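Local coordinates for protein esterase (Thermotoga maritima, PDB 3DOH) that probably hydrolyses carboxylic ester bonds as a thermostable alpha/beta-hydrolase esterase that also carries an immunoglobulin-like domain, at residues V6-E18 against V22-D34. Residues are numbered along the deposited sequence; the frame is centred on the assembly and turned at random.
Sequences VKSVTLITKVFPE and VCAVVIEYPVEID
The carbonyl oxygen Ile12 O is gripped by two backbone donors at once: Cys23 N lies in the carbonyl plane at 2.7 Å, while Ala24 N, 3.1 Å away, is tilted 23° from that plane. Two residues facing one make a classic beta bulge, and it shifts the register so that Thr13 pairs with Val22. Lys7 and Ser8 form a second such bulge opposite Glu28, whose O takes a bond of 2.6 Å from Lys7 N and a weak one from Ser8 N. Between the bulges, Thr10 and Val26 are a hydrogen-bonded antiparallel pair. Val26 O also accepts a hydrogen bond from a water, which bonds Ser8 OG and Thr10 OG1 as well (2.6 Å to the latter). This antiparallel beta hairpin belongs to the N-terminal Ig-like domain, where strand 80-85 flanks strand 19-29 and strand 129-139 flanks strand 8-16. On the buried face of Leu11, Val25 CG2 lies alongside Leu11 CD1 at 3.9 Å, and Tyr110 and Val112 of strand 110-114 pack against this layer. The other face carries Ile12, whose CG1 stands beside its own backbone N (chi1 -42°) and meets Val26 CG2 at 3.8 Å, while its CB rests against the Ala24 methyl. Farther along, Cys23 CB meets the Phe16 ring at its edge, 3.9 Å from CE1, and Cys23 SG touches Lys14 CB.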
ATOM      1  N   VAL A   6       7.103  42.534  -0.266  1.00 50.02           N
ATOM      2  CA  VAL A   6       7.219  41.562  -1.345  1.00 49.65           C
ATOM      3  C   VAL A   6       6.924  42.201  -2.698  1.00 49.65           C
ATOM      4  O   VAL A   6       5.832  42.721  -2.925  1.00 49.30           O
ATOM      5  CB  VAL A   6       6.270  40.368  -1.134  1.00 49.51           C
ATOM      6  CG1 VAL A   6       5.846  39.784  -2.473  1.00 49.22           C
ATOM      7  CG2 VAL A   6       6.934  39.308  -0.268  1.00 49.36           C
ATOM      8  N   LYS A   7       7.905  42.157  -3.595  1.00 49.54           N
ATOM      9  CA  LYS A   7       7.855  42.942  -4.828  1.00 49.06           C
ATOM     10  C   LYS A   7       6.887  42.381  -5.875  1.00 47.22           C
ATOM     11  O   LYS A   7       6.236  43.149  -6.594  1.00 47.27           O
ATOM     12  CB  LYS A   7       9.266  43.109  -5.415  1.00 49.63           C
ATOM     13  CG  LYS A   7      10.351  43.488  -4.360  1.00 53.53           C
ATOM     14  CD  LYS A   7      11.349  44.568  -4.916  1.00 57.40           C
ATOM     15  CE  LYS A   7      10.753  46.011  -4.938  1.00 56.76           C
ATOM     16  NZ  LYS A   7      11.755  47.031  -5.424  1.00 55.95           N
ATOM     17  N   SER A   8       6.811  41.055  -5.961  1.00 44.52           N
ATOM     18  CA  SER A   8       5.931  40.390  -6.918  1.00 42.10           C
ATOM     19  C   SER A   8       5.886  38.912  -6.641  1.00 39.79           C
ATOM     20  O   SER A   8       6.768  38.358  -5.967  1.00 38.86           O
ATOM     21  CB  SER A   8       6.413  40.581  -8.360  1.00 42.22           C
ATOM     22  OG  SER A   8       7.711  40.032  -8.503  1.00 42.72           O
ATOM     23  N   VAL A   9       4.818  38.312  -7.158  1.00 37.18           N
ATOM     24  CA  VAL A   9       4.618  36.876  -7.184  1.00 35.52           C
ATOM     25  C   VAL A   9       4.200  36.493  -8.600  1.00 33.73           C
ATOM     26  O   VAL A   9       3.185  36.942  -9.119  1.00 33.53           O
ATOM     27  CB  VAL A   9       3.623  36.429  -6.129  1.00 35.49           C
ATOM     28  CG1 VAL A   9       3.803  37.280  -4.885  1.00 35.56           C
ATOM     29  CG2 VAL A   9       2.253  36.617  -6.635  1.00 37.15           C
ATOM     30  N   THR A  10       5.052  35.724  -9.249  1.00 32.23           N
ATOM     31  CA  THR A  10       4.945  35.507 -10.656  1.00 30.89           C
ATOM     32  C   THR A  10       4.719  34.026 -10.888  1.00 30.36           C
ATOM     33  O   THR A  10       5.466  33.178 -10.408  1.00 30.51           O
ATOM     34  CB  THR A  10       6.220  35.934 -11.355  1.00 31.17           C
ATOM     35  OG1 THR A  10       6.604  37.242 -10.919  1.00 30.04           O
ATOM     36  CG2 THR A  10       6.012  35.940 -12.845  1.00 31.69           C
ATOM     37  N   LEU A  11       3.647  33.737 -11.596  1.00 29.59           N
ATOM     38  CA  LEU A  11       3.301  32.409 -12.027  1.00 28.99           C
ATOM     39  C   LEU A  11       4.155  31.991 -13.201  1.00 28.79           C
ATOM     40  O   LEU A  11       4.134  32.652 -14.230  1.00 29.34           O
ATOM     41  CB  LEU A  11       1.845  32.443 -12.460  1.00 28.84           C
ATOM     42  CG  LEU A  11       0.807  32.109 -11.390  1.00 29.03           C
ATOM     43  CD1 LEU A  11       1.299  32.486 -10.008  1.00 28.22           C
ATOM     44  CD2 LEU A  11      -0.568  32.699 -11.734  1.00 25.49           C
ATOM     45  N   ILE A  12       4.924  30.920 -13.066  1.00 28.45           N
ATOM     46  CA  ILE A  12       5.687  30.426 -14.203  1.00 28.89           C
ATOM     47  C   ILE A  12       4.905  29.283 -14.877  1.00 29.68           C
ATOM     48  O   ILE A  12       4.573  28.263 -14.214  1.00 30.39           O
ATOM     49  CB  ILE A  12       7.111  29.945 -13.805  1.00 28.85           C
ATOM     50  CG1 ILE A  12       7.774  30.898 -12.806  1.00 28.26           C
ATOM     51  CG2 ILE A  12       7.980  29.726 -15.057  1.00 27.88           C
ATOM     52  CD1 ILE A  12       8.089  32.296 -13.385  1.00 27.25           C
ATOM     53  N   THR A  13       4.588  29.469 -16.165  1.00 29.26           N
ATOM     54  CA  THR A  13       3.966  28.435 -16.989  1.00 29.38           C
ATOM     55  C   THR A  13       4.953  27.977 -18.007  1.00 29.29           C
ATOM     56  O   THR A  13       5.864  28.726 -18.400  1.00 29.54           O
ATOM     57  CB  THR A  13       2.664  28.880 -17.766  1.00 30.22           C
ATOM     58  OG1 THR A  13       2.960  29.899 -18.742  1.00 32.33           O
ATOM     59  CG2 THR A  13       1.562  29.370 -16.815  1.00 30.82           C
ATOM     60  N   LYS A  14       4.760  26.743 -18.463  1.00 28.68           N
ATOM     61  CA  LYS A  14       5.653  26.138 -19.408  1.00 28.13           C
ATOM     62  C   LYS A  14       4.797  25.177 -20.232  1.00 28.37           C
ATOM     63  O   LYS A  14       3.824  24.585 -19.700  1.00 29.04           O
ATOM     64  CB  LYS A  14       6.707  25.397 -18.611  1.00 28.15           C
ATOM     65  CG  LYS A  14       7.813  24.781 -19.412  1.00 30.24           C
ATOM     66  CD  LYS A  14       8.316  23.572 -18.678  1.00 33.14           C
ATOM     67  CE  LYS A  14       9.760  23.291 -18.973  1.00 35.64           C
ATOM     68  NZ  LYS A  14      10.633  24.241 -18.229  1.00 37.13           N
ATOM     69  N   VAL A  15       5.119  24.988 -21.505  1.00 27.54           N
ATOM     70  CA  VAL A  15       4.275  24.093 -22.294  1.00 27.71           C
ATOM     71  C   VAL A  15       4.804  22.655 -22.193  1.00 28.57           C
ATOM     72  O   VAL A  15       5.929  22.349 -22.674  1.00 28.74           O
ATOM     73  CB  VAL A  15       4.098  24.552 -23.782  1.00 27.87           C
ATOM     74  CG1 VAL A  15       3.135  23.637 -24.535  1.00 25.54           C
ATOM     75  CG2 VAL A  15       3.625  26.012 -23.861  1.00 27.11           C
ATOM     76  N   PHE A  16       4.000  21.789 -21.565  1.00 28.21           N
ATOM     77  CA  PHE A  16       4.356  20.382 -21.400  1.00 28.25           C
ATOM     78  C   PHE A  16       3.654  19.537 -22.483  1.00 29.71           C
ATOM     79  O   PHE A  16       2.686  20.007 -23.122  1.00 29.84           O
ATOM     80  CB  PHE A  16       3.983  19.884 -20.004  1.00 26.75           C
ATOM     81  CG  PHE A  16       4.811  20.467 -18.916  1.00 26.16           C
ATOM     82  CD1 PHE A  16       4.377  21.609 -18.228  1.00 26.02           C
ATOM     83  CD2 PHE A  16       6.057  19.907 -18.586  1.00 23.89           C
ATOM     84  CE1 PHE A  16       5.164  22.183 -17.217  1.00 23.73           C
ATOM     85  CE2 PHE A  16       6.850  20.467 -17.598  1.00 19.96           C
ATOM     86  CZ  PHE A  16       6.411  21.585 -16.894  1.00 23.34           C
ATOM     87  N   PRO A  17       4.111  18.276 -22.689  1.00 30.35           N
ATOM     88  CA  PRO A  17       3.520  17.558 -23.814  1.00 30.25           C
ATOM     89  C   PRO A  17       1.981  17.587 -23.863  1.00 30.94           C
ATOM     90  O   PRO A  17       1.407  17.623 -24.959  1.00 30.81           O
ATOM     91  CB  PRO A  17       4.099  16.148 -23.658  1.00 30.12           C
ATOM     92  CG  PRO A  17       5.462  16.403 -23.030  1.00 30.13           C
ATOM     93  CD  PRO A  17       5.140  17.461 -21.997  1.00 29.94           C
ATOM     94  N   GLU A  18       1.310  17.604 -22.709  1.00 31.32           N
ATOM     95  CA  GLU A  18      -0.166  17.621 -22.715  1.00 31.89           C
ATOM     96  C   GLU A  18      -0.732  19.049 -22.572  1.00 31.24           C
ATOM     97  O   GLU A  18      -1.919  19.237 -22.266  1.00 31.02           O
ATOM     98  CB  GLU A  18      -0.730  16.697 -21.639  1.00 32.79           C
ATOM     99  CG  GLU A  18       0.093  15.393 -21.424  1.00 38.45           C
ATOM    100  CD  GLU A  18       0.978  15.411 -20.155  1.00 47.25           C
ATOM    101  OE1 GLU A  18       2.198  15.812 -20.237  1.00 48.54           O
ATOM    102  OE2 GLU A  18       0.429  15.023 -19.072  1.00 50.11           O
ATOM    103  N   VAL A  22       1.135  25.573 -15.084  1.00 26.14           N
ATOM    104  CA  VAL A  22       1.886  26.389 -14.148  1.00 26.52           C
ATOM    105  C   VAL A  22       2.841  25.444 -13.381  1.00 26.89           C
ATOM    106  O   VAL A  22       2.385  24.584 -12.607  1.00 25.65           O
ATOM    107  CB  VAL A  22       0.973  27.084 -13.114  1.00 26.07           C
ATOM    108  CG1 VAL A  22       1.769  28.069 -12.328  1.00 24.93           C
ATOM    109  CG2 VAL A  22      -0.170  27.783 -13.770  1.00 27.36           C
ATOM    110  N   CYS A  23       4.146  25.643 -13.586  1.00 27.52           N
ATOM    111  CA  CYS A  23       5.182  24.767 -13.050  1.00 28.84           C
ATOM    112  C   CYS A  23       5.948  25.432 -11.918  1.00 29.47           C
ATOM    113  O   CYS A  23       6.568  24.764 -11.101  1.00 29.35           O
ATOM    114  CB  CYS A  23       6.144  24.328 -14.155  1.00 28.35           C
ATOM    115  SG  CYS A  23       7.095  25.672 -14.839  1.00 32.30           S
ATOM    116  N   ALA A  24       5.921  26.752 -11.849  1.00 30.59           N
ATOM    117  CA  ALA A  24       6.582  27.367 -10.714  1.00 31.66           C
ATOM    118  C   ALA A  24       5.939  28.681 -10.308  1.00 32.36           C
ATOM    119  O   ALA A  24       5.171  29.267 -11.061  1.00 33.52           O
ATOM    120  CB  ALA A  24       8.053  27.527 -10.977  1.00 31.01           C
ATOM    121  N   VAL A  25       6.215  29.097  -9.087  1.00 32.32           N
ATOM    122  CA  VAL A  25       5.816  30.384  -8.604  1.00 32.32           C
ATOM    123  C   VAL A  25       7.108  31.020  -8.116  1.00 32.34           C
ATOM    124  O   VAL A  25       7.850  30.416  -7.330  1.00 31.58           O
ATOM    125  CB  VAL A  25       4.785  30.235  -7.464  1.00 32.36           C
ATOM    126  CG1 VAL A  25       4.746  31.469  -6.625  1.00 31.63           C
ATOM    127  CG2 VAL A  25       3.411  29.920  -8.019  1.00 32.67           C
ATOM    128  N   VAL A  26       7.385  32.215  -8.623  1.00 33.06           N
ATOM    129  CA  VAL A  26       8.564  32.988  -8.211  1.00 34.41           C
ATOM    130  C   VAL A  26       8.179  34.251  -7.429  1.00 35.47           C
ATOM    131  O   VAL A  26       7.411  35.096  -7.910  1.00 35.67           O
ATOM    132  CB  VAL A  26       9.426  33.399  -9.429  1.00 34.54           C
ATOM    133  CG1 VAL A  26      10.488  34.380  -9.033  1.00 33.04           C
ATOM    134  CG2 VAL A  26      10.077  32.176 -10.075  1.00 35.07           C
ATOM    135  N   ILE A  27       8.732  34.387  -6.232  1.00 36.34           N
ATOM    136  CA  ILE A  27       8.445  35.543  -5.388  1.00 36.47           C
ATOM    137  C   ILE A  27       9.663  36.454  -5.382  1.00 37.93           C
ATOM    138  O   ILE A  27      10.758  35.990  -5.121  1.00 37.23           O
ATOM    139  CB  ILE A  27       8.118  35.126  -3.927  1.00 36.57           C
ATOM    140  CG1 ILE A  27       7.058  33.989  -3.904  1.00 35.42           C
ATOM    141  CG2 ILE A  27       7.763  36.384  -3.095  1.00 36.62           C
ATOM    142  CD1 ILE A  27       7.018  33.130  -2.666  1.00 33.73           C
ATOM    143  N   GLU A  28       9.472  37.734  -5.703  1.00 40.63           N
ATOM    144  CA  GLU A  28      10.565  38.717  -5.605  1.00 43.24           C
ATOM    145  C   GLU A  28      10.462  39.416  -4.265  1.00 44.85           C
ATOM    146  O   GLU A  28       9.541  40.217  -4.037  1.00 45.97           O
ATOM    147  CB  GLU A  28      10.562  39.750  -6.749  1.00 42.96           C
ATOM    148  CG  GLU A  28      11.701  40.786  -6.612  1.00 43.00           C
ATOM    149  CD  GLU A  28      11.947  41.658  -7.865  1.00 43.41           C
ATOM    150  OE1 GLU A  28      11.000  42.158  -8.513  1.00 39.82           O
ATOM    151  OE2 GLU A  28      13.131  41.852  -8.195  1.00 46.22           O
ATOM    152  N   TYR A  29      11.405  39.092  -3.390  1.00 45.95           N
ATOM    153  CA  TYR A  29      11.496  39.688  -2.073  1.00 47.32           C
ATOM    154  C   TYR A  29      12.206  41.051  -2.081  1.00 48.77           C
ATOM    155  O   TYR A  29      13.012  41.316  -2.977  1.00 48.38           O
ATOM    156  CB  TYR A  29      12.204  38.702  -1.151  1.00 47.00           C
ATOM    157  CG  TYR A  29      11.254  37.641  -0.623  1.00 46.97           C
ATOM    158  CD1 TYR A  29      10.411  37.913   0.462  1.00 46.58           C
ATOM    159  CD2 TYR A  29      11.181  36.374  -1.212  1.00 45.34           C
ATOM    160  CE1 TYR A  29       9.536  36.948   0.956  1.00 47.06           C
ATOM    161  CE2 TYR A  29      10.318  35.396  -0.724  1.00 44.98           C
ATOM    162  CZ  TYR A  29       9.493  35.686   0.356  1.00 46.70           C
ATOM    163  OH  TYR A  29       8.615  34.731   0.847  1.00 46.91           O
ATOM    164  N   PRO A  30      11.899  41.931  -1.082  1.00 50.61           N
ATOM    165  CA  PRO A  30      12.578  43.247  -1.024  1.00 51.72           C
ATOM    166  C   PRO A  30      14.120  43.165  -0.817  1.00 52.60           C
ATOM    167  O   PRO A  30      14.841  43.979  -1.374  1.00 52.31           O
ATOM    168  CB  PRO A  30      11.848  43.982   0.131  1.00 51.49           C
ATOM    169  CG  PRO A  30      10.572  43.233   0.359  1.00 50.46           C
ATOM    170  CD  PRO A  30      10.916  41.801   0.023  1.00 50.86           C
ATOM    171  N   VAL A  31      14.606  42.195  -0.038  1.00 54.09           N
ATOM    172  CA  VAL A  31      16.037  41.845  -0.060  1.00 55.80           C
ATOM    173  C   VAL A  31      16.320  40.501  -0.689  1.00 56.50           C
ATOM    174  O   VAL A  31      15.412  39.799  -1.178  1.00 57.43           O
ATOM    175  CB  VAL A  31      16.686  41.775   1.317  1.00 56.09           C
ATOM    176  CG1 VAL A  31      17.849  42.810   1.428  1.00 56.54           C
ATOM    177  CG2 VAL A  31      15.629  41.857   2.440  1.00 57.03           C
ATOM    178  N   GLU A  32      17.601  40.158  -0.686  1.00 57.03           N
ATOM    179  CA  GLU A  32      18.047  38.857  -1.129  1.00 57.78           C
ATOM    180  C   GLU A  32      17.643  37.891  -0.019  1.00 57.39           C
ATOM    181  O   GLU A  32      17.175  38.321   1.028  1.00 57.58           O
ATOM    182  CB  GLU A  32      19.576  38.829  -1.368  1.00 57.86           C
ATOM    183  CG  GLU A  32      20.079  39.295  -2.755  1.00 58.19           C
ATOM    184  CD  GLU A  32      21.464  38.683  -3.141  1.00 58.94           C
ATOM    185  OE1 GLU A  32      22.027  37.860  -2.373  1.00 59.50           O
ATOM    186  OE2 GLU A  32      21.994  39.014  -4.227  1.00 59.12           O
ATOM    187  N   ILE A  33      17.824  36.597  -0.270  1.00 57.27           N
ATOM    188  CA  ILE A  33      17.471  35.520   0.642  1.00 56.67           C
ATOM    189  C   ILE A  33      18.403  34.361   0.326  1.00 56.73           C
ATOM    190  O   ILE A  33      18.778  34.172  -0.835  1.00 56.23           O
ATOM    191  CB  ILE A  33      16.021  35.073   0.401  1.00 56.35           C
ATOM    192  CG1 ILE A  33      15.077  36.212   0.754  1.00 56.58           C
ATOM    193  CG2 ILE A  33      15.681  33.807   1.193  1.00 55.98           C
ATOM    194  CD1 ILE A  33      13.657  35.881   0.579  1.00 57.92           C
ATOM    195  N   ASP A  34      18.773  33.599   1.357  1.00 56.99           N
ATOM    196  CA  ASP A  34      19.510  32.331   1.208  1.00 57.26           C
ATOM    197  C   ASP A  34      18.536  31.163   1.120  1.00 56.65           C
ATOM    198  O   ASP A  34      17.780  30.882   2.058  1.00 56.10           O
ATOM    199  CB  ASP A  34      20.435  32.106   2.394  1.00 57.61           C
ATOM    200  CG  ASP A  34      19.758  32.447   3.695  1.00 60.14           C
ATOM    201  OD1 ASP A  34      19.188  33.571   3.767  1.00 62.70           O
ATOM    202  OD2 ASP A  34      19.756  31.594   4.624  1.00 63.58           O
TER
HETATM  203  O   HOH W   1       8.231  37.332  -8.933  1.00 33.27           O